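Side-chain contact in CheQ (Campylobacter jejuni subsp. jejuni, PDB 6A51), which is a regulator that controls transcription of the core chemotaxis operon cheVAW in this intestinal pathogen: residues L114-I119 against K123-K128. Numbering follows the deposited sequence.
Sequences LELKEI and KFVNLK
Lys-117 and Phe-124 pair through their backbones: Phe-124 N gives a straight bond to Lys-117 O (2.7 Å, 172° at the hydrogen), while the return bond from Lys-117 N to Phe-124 O is weak and bent. Further along, Asn-126 N donates to Glu-115 O at 3.0 Å, and a water links Glu-115 N to Asn-126 O. The contact belongs to a beta hairpin of strands 116-119 and 122-126; the second is the middle strand of an antiparallel sheet, with 85-87 on its far side.

Among apolar side chains, those of Leu-116 and Val-125 run alongside each other in the same direction, Leu-116 CD2 against Val-125 CG2. On the other face, Ile-119 runs roughly perpendicular to the Phe-124 side chain, its CD1 4.0 Å from ring atom CE1; Leu-29 of strand 27-29 touches both.

Polar side chains meet beside the helix that starts at Leu-127. Asn-126, its N-cap, bonds through OD1 to Lys-129 N. With CG anti to the backbone N (chi1 -169°), its ND2 comes 3.4 Å from Glu-115 OE1, a weak bond, with the carboxylate and amide planes 28° apart; the stronger partner of that carboxylate is Lys-129, in a salt bridge.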
loop_
_atom_site.group_PDB
_atom_site.type_symbol
_atom_site.label_atom_id
_atom_site.label_comp_id
_atom_site.label_asym_id
_atom_site.label_seq_id
_atom_site.Cartn_x
_atom_site.Cartn_y
_atom_site.Cartn_z
ATOM N N LEU A 114 12.403 -2.013 3.265
ATOM C CA LEU A 114 11.176 -1.397 2.776
ATOM C C LEU A 114 11.133 0.102 3.051
ATOM O O LEU A 114 11.510 0.557 4.133
ATOM C CB LEU A 114 9.956 -2.040 3.430
ATOM C CG LEU A 114 9.705 -3.502 3.169
ATOM C CD1 LEU A 114 8.499 -3.886 3.982
ATOM C CD2 LEU A 114 9.466 -3.678 1.674
ATOM N N GLU A 115 10.620 0.860 2.082
ATOM C CA GLU A 115 10.320 2.273 2.282
ATOM C C GLU A 115 8.932 2.391 2.895
ATOM O O GLU A 115 7.942 2.040 2.251
ATOM C CB GLU A 115 10.368 3.056 0.975
ATOM C CG GLU A 115 9.870 4.497 1.204
ATOM C CD GLU A 115 9.958 5.396 -0.022
ATOM O OE1 GLU A 115 10.314 4.891 -1.103
ATOM O OE2 GLU A 115 9.663 6.613 0.099
ATOM N N LEU A 116 8.853 2.879 4.131
ATOM C CA LEU A 116 7.576 3.097 4.798
ATOM C C LEU A 116 7.320 4.590 4.978
ATOM O O LEU A 116 8.188 5.435 4.741
ATOM C CB LEU A 116 7.519 2.379 6.145
ATOM C CG LEU A 116 7.861 0.891 6.125
ATOM C CD1 LEU A 116 7.251 0.200 7.317
ATOM C CD2 LEU A 116 7.326 0.286 4.884
ATOM N N LYS A 117 6.107 4.908 5.426
ATOM C CA LYS A 117 5.640 6.286 5.411
ATOM C C LYS A 117 4.283 6.364 6.088
ATOM O O LYS A 117 3.475 5.444 5.942
ATOM C CB LYS A 117 5.582 6.765 3.968
ATOM C CG LYS A 117 4.916 8.070 3.699
ATOM C CD LYS A 117 4.863 8.232 2.177
ATOM C CE LYS A 117 4.343 9.587 1.764
ATOM N NZ LYS A 117 4.040 9.596 0.315
ATOM N N GLU A 118 4.026 7.421 6.853
ATOM C CA GLU A 118 2.739 7.594 7.515
ATOM C C GLU A 118 2.083 8.893 7.094
ATOM O O GLU A 118 2.750 9.914 6.922
ATOM C CB GLU A 118 2.860 7.546 9.032
ATOM C CG GLU A 118 3.111 6.127 9.510
ATOM C CD GLU A 118 2.861 5.942 10.991
ATOM O OE1 GLU A 118 3.428 4.987 11.572
ATOM O OE2 GLU A 118 2.087 6.751 11.546
ATOM N N ILE A 119 0.774 8.833 6.878
ATOM C CA ILE A 119 -0.036 10.018 6.647
ATOM C C ILE A 119 -1.237 9.904 7.566
ATOM O O ILE A 119 -1.936 8.881 7.549
ATOM C CB ILE A 119 -0.477 10.152 5.189
ATOM C CG1 ILE A 119 0.744 10.041 4.284
ATOM C CG2 ILE A 119 -1.188 11.479 4.970
ATOM C CD1 ILE A 119 0.389 9.909 2.832
ATOM N N LYS A 123 -0.248 3.911 7.897
ATOM C CA LYS A 123 1.060 3.433 7.441
ATOM C C LYS A 123 0.973 2.898 6.011
ATOM O O LYS A 123 0.103 2.077 5.704
ATOM C CB LYS A 123 1.592 2.337 8.372
ATOM C CG LYS A 123 3.122 2.146 8.328
ATOM C CD LYS A 123 3.568 0.861 9.052
ATOM C CE LYS A 123 3.164 0.846 10.523
ATOM N NZ LYS A 123 2.996 -0.547 11.069
ATOM N N PHE A 124 1.882 3.353 5.142
ATOM C CA PHE A 124 1.982 2.880 3.766
ATOM C C PHE A 124 3.335 2.215 3.513
ATOM O O PHE A 124 4.331 2.512 4.170
ATOM C CB PHE A 124 1.795 4.016 2.756
ATOM C CG PHE A 124 0.478 4.709 2.856
ATOM C CD1 PHE A 124 0.237 5.626 3.874
ATOM C CD2 PHE A 124 -0.520 4.462 1.923
ATOM C CE1 PHE A 124 -0.976 6.274 3.971
ATOM C CE2 PHE A 124 -1.733 5.112 2.003
ATOM C CZ PHE A 124 -1.965 6.018 3.035
ATOM N N VAL A 125 3.356 1.314 2.532
ATOM C CA VAL A 125 4.563 0.627 2.085
ATOM C C VAL A 125 4.734 0.911 0.601
ATOM O O VAL A 125 3.748 0.941 -0.145
ATOM C CB VAL A 125 4.492 -0.898 2.320
ATOM C CG1 VAL A 125 5.678 -1.574 1.684
ATOM C CG2 VAL A 125 4.447 -1.229 3.780
ATOM N N ASN A 126 5.974 1.112 0.162
ATOM C CA ASN A 126 6.216 1.366 -1.255
ATOM C C ASN A 126 6.384 0.020 -1.939
ATOM O O ASN A 126 7.482 -0.542 -1.997
ATOM C CB ASN A 126 7.432 2.249 -1.478
ATOM C CG ASN A 126 7.516 2.731 -2.917
ATOM O OD1 ASN A 126 7.315 1.954 -3.854
ATOM N ND2 ASN A 126 7.768 4.014 -3.099
ATOM N N LEU A 127 5.272 -0.493 -2.475
ATOM C CA LEU A 127 5.291 -1.806 -3.109
ATOM C C LEU A 127 6.084 -1.765 -4.404
ATOM O O LEU A 127 6.772 -2.732 -4.752
ATOM C CB LEU A 127 3.864 -2.278 -3.377
ATOM C CG LEU A 127 3.662 -3.680 -3.944
ATOM C CD1 LEU A 127 4.421 -4.638 -3.090
ATOM C CD2 LEU A 127 2.196 -4.033 -3.908
ATOM N N LYS A 128 5.998 -0.643 -5.122
ATOM C CA LYS A 128 6.684 -0.514 -6.401
ATOM C C LYS A 128 8.184 -0.696 -6.235
ATOM O O LYS A 128 8.814 -1.422 -7.009
ATOM C CB LYS A 128 6.374 0.842 -7.029
ATOM C CG LYS A 128 6.870 0.995 -8.458
ATOM C CD LYS A 128 6.738 2.433 -8.940
ATOM C CE LYS A 128 6.888 2.539 -10.449
ATOM N NZ LYS A 128 8.314 2.403 -10.875
HETATM O O HOH W 1 9.886 -0.591 -0.371
#